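Local coordinates for DELTA1-pyrroline-2-carboxylate reductase (Thermococcus litoralis DSM 5473, PDB 6T3E), which catalyses the NAD(P)H-dependent reduction of Delta1-pyrroline-2-carboxylate to L-proline, and probably serves in L-hydroxyproline metabolism, at residues L146-G158 and A210-T224. Residues are numbered along the deposited sequence; the frame is centred on the assembly and turned at random.
Sequences LARKDSKIAGIIG and AREATEKSDILIVAT. With NAI (1,4-dihydronicotinamide adenine dinucleotide), chain F.
Strands 153-157 and 219-222 are neighbours in the parallel sheet of the Rossmann-type NADH domain. The directions of the two strand segments differ by 17°. The ladder begins at I153 O, which accepts both D218 N and I219 N. It runs on through G155 N to I219 O, I221 N to G155 O, I157 N to I221 O and A223 N to I157 O. D218 lies at the N-terminal end of strand 219-222. D218 OD1 and R148 NH1 form a salt bridge of 2.7 Å, in the guanidinium plane but from above the carboxylate, and the two planes stand 89° apart. R237 makes a second salt bridge to D218 OD1, and R148 NE reaches G239 O. D218 OD2 accepts K152 N and I153 N, each at 3.2 Å, from opposite faces of the carboxylate. D218 CG lies beside the backbone N (chi1 -69°), which turns the carboxylate to these donors. An asparagine here would probably leave R148 and R237 without their countercharge, and either the two amides or the guanidinium without an acceptor. I157 packs between the sheet and helix 210-215: I157 CD1 lies 3.5 Å from T214 OG1 on the helix, and 3.8 Å from L220 CD1 on the next strand. At the C-terminal ends of the strands G158, A223 and T224 line the NADH pocket, and T224 O accepts a bond from the cofactor's O3D. Helix 161-173 packs on I156, I219 and I221, across the sheet from helix 210-215. Strands 178-182 and 241-244 flank the pair.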
loop_
_atom_site.group_PDB
_atom_site.type_symbol
_atom_site.label_atom_id
_atom_site.label_comp_id
_atom_site.label_asym_id
_atom_site.label_seq_id
_atom_site.Cartn_x
_atom_site.Cartn_y
_atom_site.Cartn_z
ATOM N N LEU B 146 -30.587 -8.541 -4.497
ATOM C CA LEU B 146 -30.963 -7.849 -5.727
ATOM C C LEU B 146 -31.527 -8.743 -6.819
ATOM O O LEU B 146 -32.159 -8.224 -7.741
ATOM C CB LEU B 146 -29.757 -7.099 -6.318
ATOM C CG LEU B 146 -29.130 -5.977 -5.497
ATOM C CD1 LEU B 146 -27.941 -5.379 -6.217
ATOM C CD2 LEU B 146 -30.171 -4.921 -5.191
ATOM N N ALA B 147 -31.326 -10.053 -6.748
ATOM C CA ALA B 147 -31.745 -10.946 -7.814
ATOM C C ALA B 147 -33.085 -11.579 -7.475
ATOM O O ALA B 147 -33.418 -11.784 -6.303
ATOM C CB ALA B 147 -30.701 -12.039 -8.064
ATOM N N ARG B 148 -33.861 -11.872 -8.518
ATOM C CA ARG B 148 -35.112 -12.583 -8.322
ATOM C C ARG B 148 -34.826 -13.931 -7.680
ATOM O O ARG B 148 -33.874 -14.621 -8.056
ATOM C CB ARG B 148 -35.832 -12.774 -9.657
ATOM C CG ARG B 148 -36.713 -11.607 -10.091
ATOM C CD ARG B 148 -37.495 -11.937 -11.380
ATOM N NE ARG B 148 -36.668 -11.987 -12.594
ATOM C CZ ARG B 148 -36.371 -13.098 -13.269
ATOM N NH1 ARG B 148 -35.622 -13.034 -14.371
ATOM N NH2 ARG B 148 -36.827 -14.272 -12.847
ATOM N N LYS B 149 -35.633 -14.289 -6.679
ATOM C CA LYS B 149 -35.427 -15.557 -5.987
ATOM C C LYS B 149 -35.707 -16.749 -6.893
ATOM O O LYS B 149 -35.140 -17.829 -6.686
ATOM C CB LYS B 149 -36.300 -15.611 -4.734
ATOM C CG LYS B 149 -35.543 -15.268 -3.463
ATOM C CD LYS B 149 -36.465 -15.221 -2.269
ATOM C CE LYS B 149 -35.778 -14.620 -1.065
ATOM N NZ LYS B 149 -34.971 -15.645 -0.346
ATOM N N ASP B 150 -36.545 -16.571 -7.914
ATOM C CA ASP B 150 -36.859 -17.639 -8.850
ATOM C C ASP B 150 -35.947 -17.637 -10.075
ATOM O O ASP B 150 -36.319 -18.197 -11.112
ATOM C CB ASP B 150 -38.330 -17.553 -9.268
ATOM C CG ASP B 150 -38.684 -16.233 -9.948
ATOM O OD1 ASP B 150 -37.880 -15.273 -9.889
ATOM O OD2 ASP B 150 -39.792 -16.152 -10.529
ATOM N N SER B 151 -34.753 -17.057 -9.968
ATOM C CA SER B 151 -33.821 -17.041 -11.090
ATOM C C SER B 151 -33.238 -18.434 -11.305
ATOM O O SER B 151 -32.764 -19.066 -10.356
ATOM C CB SER B 151 -32.688 -16.043 -10.827
ATOM O OG SER B 151 -33.171 -14.747 -10.503
ATOM N N LYS B 152 -33.270 -18.922 -12.547
ATOM C CA LYS B 152 -32.704 -20.238 -12.837
ATOM C C LYS B 152 -31.666 -20.232 -13.952
ATOM O O LYS B 152 -30.802 -21.115 -13.965
ATOM C CB LYS B 152 -33.797 -21.288 -13.134
ATOM C CG LYS B 152 -35.050 -20.819 -13.878
ATOM C CD LYS B 152 -35.641 -21.993 -14.684
ATOM C CE LYS B 152 -36.859 -21.634 -15.565
ATOM N NZ LYS B 152 -38.137 -21.478 -14.831
ATOM N N ILE B 153 -31.705 -19.280 -14.872
ATOM C CA ILE B 153 -30.775 -19.209 -15.997
ATOM C C ILE B 153 -29.825 -18.041 -15.749
ATOM O O ILE B 153 -30.265 -16.918 -15.471
ATOM C CB ILE B 153 -31.512 -19.037 -17.346
ATOM C CG1 ILE B 153 -32.664 -20.048 -17.499
ATOM C CG2 ILE B 153 -30.553 -19.213 -18.492
ATOM C CD1 ILE B 153 -34.071 -19.452 -17.413
ATOM N N ALA B 154 -28.521 -18.317 -15.813
ATOM C CA ALA B 154 -27.490 -17.311 -15.610
ATOM C C ALA B 154 -26.644 -17.188 -16.867
ATOM O O ALA B 154 -26.167 -18.197 -17.397
ATOM C CB ALA B 154 -26.599 -17.659 -14.421
ATOM N N GLY B 155 -26.414 -15.957 -17.309
ATOM C CA GLY B 155 -25.584 -15.682 -18.474
ATOM C C GLY B 155 -24.245 -15.115 -18.040
ATOM O O GLY B 155 -24.178 -14.271 -17.139
ATOM N N ILE B 156 -23.184 -15.573 -18.700
ATOM C CA ILE B 156 -21.823 -15.187 -18.359
ATOM C C ILE B 156 -21.144 -14.640 -19.603
ATOM O O ILE B 156 -21.095 -15.312 -20.638
ATOM C CB ILE B 156 -21.026 -16.366 -17.772
ATOM C CG1 ILE B 156 -21.884 -17.107 -16.747
ATOM C CG2 ILE B 156 -19.755 -15.873 -17.139
ATOM C CD1 ILE B 156 -21.241 -18.331 -16.159
ATOM N N ILE B 157 -20.628 -13.423 -19.497
ATOM C CA ILE B 157 -19.885 -12.771 -20.562
ATOM C C ILE B 157 -18.467 -12.564 -20.057
ATOM O O ILE B 157 -18.251 -11.830 -19.082
ATOM C CB ILE B 157 -20.534 -11.440 -20.973
ATOM C CG1 ILE B 157 -21.832 -11.706 -21.726
ATOM C CG2 ILE B 157 -19.589 -10.610 -21.836
ATOM C CD1 ILE B 157 -22.760 -10.545 -21.705
ATOM N N GLY B 158 -17.503 -13.209 -20.724
ATOM C CA GLY B 158 -16.118 -13.271 -20.286
ATOM C C GLY B 158 -15.856 -14.473 -19.396
ATOM O O GLY B 158 -16.111 -14.418 -18.191
ATOM N N ALA B 210 -22.750 -12.229 -27.382
ATOM C CA ALA B 210 -23.106 -11.586 -26.120
ATOM C C ALA B 210 -24.594 -11.265 -26.061
ATOM O O ALA B 210 -25.192 -11.307 -24.977
ATOM C CB ALA B 210 -22.278 -10.312 -25.923
ATOM N N ARG B 211 -25.213 -10.989 -27.218
ATOM C CA ARG B 211 -26.642 -10.689 -27.254
ATOM C C ARG B 211 -27.458 -11.842 -26.690
ATOM O O ARG B 211 -28.341 -11.642 -25.844
ATOM C CB ARG B 211 -27.075 -10.398 -28.691
ATOM C CG ARG B 211 -28.545 -10.047 -28.858
ATOM C CD ARG B 211 -28.755 -9.037 -29.991
ATOM N NE ARG B 211 -30.084 -8.427 -29.952
ATOM C CZ ARG B 211 -30.791 -8.072 -31.020
ATOM N NH1 ARG B 211 -30.307 -8.251 -32.239
ATOM N NH2 ARG B 211 -31.988 -7.523 -30.863
ATOM N N GLU B 212 -27.155 -13.065 -27.119
ATOM C CA GLU B 212 -27.933 -14.223 -26.692
ATOM C C GLU B 212 -27.785 -14.478 -25.198
ATOM O O GLU B 212 -28.773 -14.767 -24.513
ATOM C CB GLU B 212 -27.514 -15.461 -27.491
ATOM C CG GLU B 212 -28.308 -16.701 -27.146
ATOM C CD GLU B 212 -27.901 -17.884 -27.981
ATOM O OE1 GLU B 212 -28.275 -19.026 -27.632
ATOM O OE2 GLU B 212 -27.195 -17.662 -28.990
ATOM N N ALA B 213 -26.561 -14.394 -24.673
ATOM C CA ALA B 213 -26.363 -14.609 -23.245
ATOM C C ALA B 213 -27.103 -13.562 -22.426
ATOM O O ALA B 213 -27.640 -13.869 -21.359
ATOM C CB ALA B 213 -24.874 -14.593 -22.908
ATOM N N THR B 214 -27.165 -12.322 -22.923
ATOM C CA THR B 214 -27.856 -11.267 -22.188
ATOM C C THR B 214 -29.374 -11.437 -22.255
ATOM O O THR B 214 -30.066 -11.292 -21.240
ATOM C CB THR B 214 -27.426 -9.904 -22.734
ATOM O OG1 THR B 214 -25.997 -9.803 -22.673
ATOM C CG2 THR B 214 -28.052 -8.762 -21.941
ATOM N N GLU B 215 -29.902 -11.787 -23.429
ATOM C CA GLU B 215 -31.349 -11.859 -23.607
ATOM C C GLU B 215 -31.972 -12.982 -22.789
ATOM O O GLU B 215 -33.105 -12.843 -22.313
ATOM C CB GLU B 215 -31.688 -12.046 -25.086
ATOM C CG GLU B 215 -32.021 -10.747 -25.808
ATOM C CD GLU B 215 -32.044 -10.898 -27.317
ATOM O OE1 GLU B 215 -32.134 -9.865 -28.009
ATOM O OE2 GLU B 215 -31.977 -12.047 -27.807
ATOM N N LYS B 216 -31.262 -14.093 -22.608
ATOM C CA LYS B 216 -31.834 -15.262 -21.960
ATOM C C LYS B 216 -31.526 -15.340 -20.472
ATOM O O LYS B 216 -31.905 -16.325 -19.830
ATOM C CB LYS B 216 -31.347 -16.538 -22.651
ATOM C CG LYS B 216 -31.701 -16.604 -24.114
ATOM C CD LYS B 216 -30.803 -17.567 -24.850
ATOM C CE LYS B 216 -31.357 -18.979 -24.825
ATOM N NZ LYS B 216 -30.688 -19.800 -25.865
ATOM N N SER B 217 -30.873 -14.327 -19.909
ATOM C CA SER B 217 -30.392 -14.369 -18.535
ATOM C C SER B 217 -31.462 -13.947 -17.535
ATOM O O SER B 217 -32.178 -12.963 -17.745
ATOM C CB SER B 217 -29.182 -13.453 -18.369
ATOM O OG SER B 217 -28.045 -13.977 -19.016
ATOM N N ASP B 218 -31.540 -14.681 -16.427
ATOM C CA ASP B 218 -32.189 -14.167 -15.228
ATOM C C ASP B 218 -31.185 -13.398 -14.372
ATOM O O ASP B 218 -31.532 -12.369 -13.780
ATOM C CB ASP B 218 -32.820 -15.315 -14.428
ATOM C CG ASP B 218 -34.028 -15.947 -15.131
ATOM O OD1 ASP B 218 -34.842 -15.210 -15.739
ATOM O OD2 ASP B 218 -34.161 -17.190 -15.075
ATOM N N ILE B 219 -29.934 -13.874 -14.337
ATOM C CA ILE B 219 -28.797 -13.194 -13.720
ATOM C C ILE B 219 -27.666 -13.157 -14.737
ATOM O O ILE B 219 -27.315 -14.187 -15.319
ATOM C CB ILE B 219 -28.320 -13.903 -12.439
ATOM C CG1 ILE B 219 -29.395 -13.847 -11.358
ATOM C CG2 ILE B 219 -27.023 -13.276 -11.931
ATOM C CD1 ILE B 219 -29.072 -14.694 -10.153
ATOM N N LEU B 220 -27.082 -11.987 -14.945
ATOM C CA LEU B 220 -26.004 -11.838 -15.908
ATOM C C LEU B 220 -24.703 -11.544 -15.183
ATOM O O LEU B 220 -24.648 -10.658 -14.322
ATOM C CB LEU B 220 -26.303 -10.721 -16.911
ATOM C CG LEU B 220 -25.209 -10.467 -17.952
ATOM C CD1 LEU B 220 -25.012 -11.700 -18.818
ATOM C CD2 LEU B 220 -25.544 -9.259 -18.797
ATOM N N ILE B 221 -23.655 -12.272 -15.554
ATOM C CA ILE B 221 -22.323 -12.099 -14.994
ATOM C C ILE B 221 -21.441 -11.544 -16.106
ATOM O O ILE B 221 -21.310 -12.165 -17.167
ATOM C CB ILE B 221 -21.755 -13.426 -14.457
ATOM C CG1 ILE B 221 -22.497 -13.888 -13.201
ATOM C CG2 ILE B 221 -20.262 -13.313 -14.202
ATOM C CD1 ILE B 221 -22.394 -15.389 -12.966
ATOM N N VAL B 222 -20.844 -10.379 -15.867
ATOM C CA VAL B 222 -19.909 -9.753 -16.793
ATOM C C VAL B 222 -18.576 -9.616 -16.060
ATOM O O VAL B 222 -18.508 -8.958 -15.010
ATOM C CB VAL B 222 -20.419 -8.392 -17.299
ATOM C CG1 VAL B 222 -19.699 -8.013 -18.570
ATOM C CG2 VAL B 222 -21.931 -8.419 -17.552
ATOM N N ALA B 223 -17.516 -10.256 -16.609
ATOM C CA ALA B 223 -16.146 -10.314 -16.045
ATOM C C ALA B 223 -15.152 -10.301 -17.214
ATOM O O ALA B 223 -14.454 -11.281 -17.530
ATOM C CB ALA B 223 -15.932 -11.549 -15.167
ATOM N N THR B 224 -15.064 -9.147 -17.851
ATOM C CA THR B 224 -14.373 -8.989 -19.112
ATOM C C THR B 224 -13.078 -8.202 -18.928
ATOM O O THR B 224 -12.807 -7.629 -17.872
ATOM C CB THR B 224 -15.365 -8.353 -20.091
ATOM O OG1 THR B 224 -16.430 -9.290 -20.335
ATOM C CG2 THR B 224 -14.785 -8.001 -21.362
HETATM P PA NAI F . -9.051 -12.979 -17.313
HETATM O O1A NAI F . -8.099 -12.419 -18.337
HETATM O O2A NAI F . -8.499 -14.272 -16.746
HETATM O O5B NAI F . -10.571 -13.185 -17.910
HETATM C C5B NAI F . -11.045 -12.097 -18.696
HETATM C C4B NAI F . -12.044 -12.662 -19.799
HETATM O O4B NAI F . -12.638 -11.690 -20.408
HETATM C C3B NAI F . -11.233 -13.415 -20.880
HETATM O O3B NAI F . -11.679 -14.693 -20.947
HETATM C C2B NAI F . -11.508 -12.614 -22.170
HETATM O O2B NAI F . -11.454 -13.515 -23.383
HETATM C C1B NAI F . -12.705 -12.142 -21.963
HETATM N N9A NAI F . -13.002 -11.008 -22.794
HETATM C C8A NAI F . -12.191 -9.951 -22.903
HETATM N N7A NAI F . -12.761 -9.094 -23.743
HETATM C C5A NAI F . -13.927 -9.620 -24.153
HETATM C C6A NAI F . -14.881 -9.132 -25.013
HETATM N N6A NAI F . -14.973 -7.904 -25.781
HETATM N N1A NAI F . -15.975 -9.845 -25.273
HETATM C C2A NAI F . -16.141 -11.048 -24.669
HETATM N N3A NAI F . -15.201 -11.527 -23.817
HETATM C C4A NAI F . -14.084 -10.797 -23.570
HETATM O O3 NAI F . -9.166 -11.819 -16.125
HETATM P PN NAI F . -10.164 -11.962 -14.798
HETATM O O1N NAI F . -9.239 -12.327 -13.654
HETATM O O2N NAI F . -11.244 -12.980 -15.031
HETATM O O5D NAI F . -10.864 -10.525 -14.509
HETATM C C5D NAI F . -12.031 -10.239 -15.188
HETATM C C4D NAI F . -12.383 -8.748 -14.941
HETATM O O4D NAI F . -12.712 -8.527 -13.683
HETATM C C3D NAI F . -11.153 -7.870 -15.212
HETATM O O3D NAI F . -11.558 -6.723 -15.867
HETATM C C2D NAI F . -10.632 -7.485 -13.820
HETATM O O2D NAI F . -9.835 -6.185 -13.940
HETATM C C1D NAI F . -11.738 -7.363 -13.133
HETATM N N1N NAI F . -11.490 -7.598 -11.701
HETATM C C2N NAI F . -12.134 -6.783 -10.688
HETATM C C3N NAI F . -12.259 -7.315 -9.233
HETATM C C7N NAI F . -13.469 -6.775 -8.423
HETATM O O7N NAI F . -14.227 -6.068 -8.977
HETATM N N7N NAI F . -13.651 -7.146 -7.001
HETATM C C4N NAI F . -11.703 -8.675 -8.862
HETATM C C5N NAI F . -10.616 -9.175 -9.823
HETATM C C6N NAI F . -10.592 -8.653 -11.271
#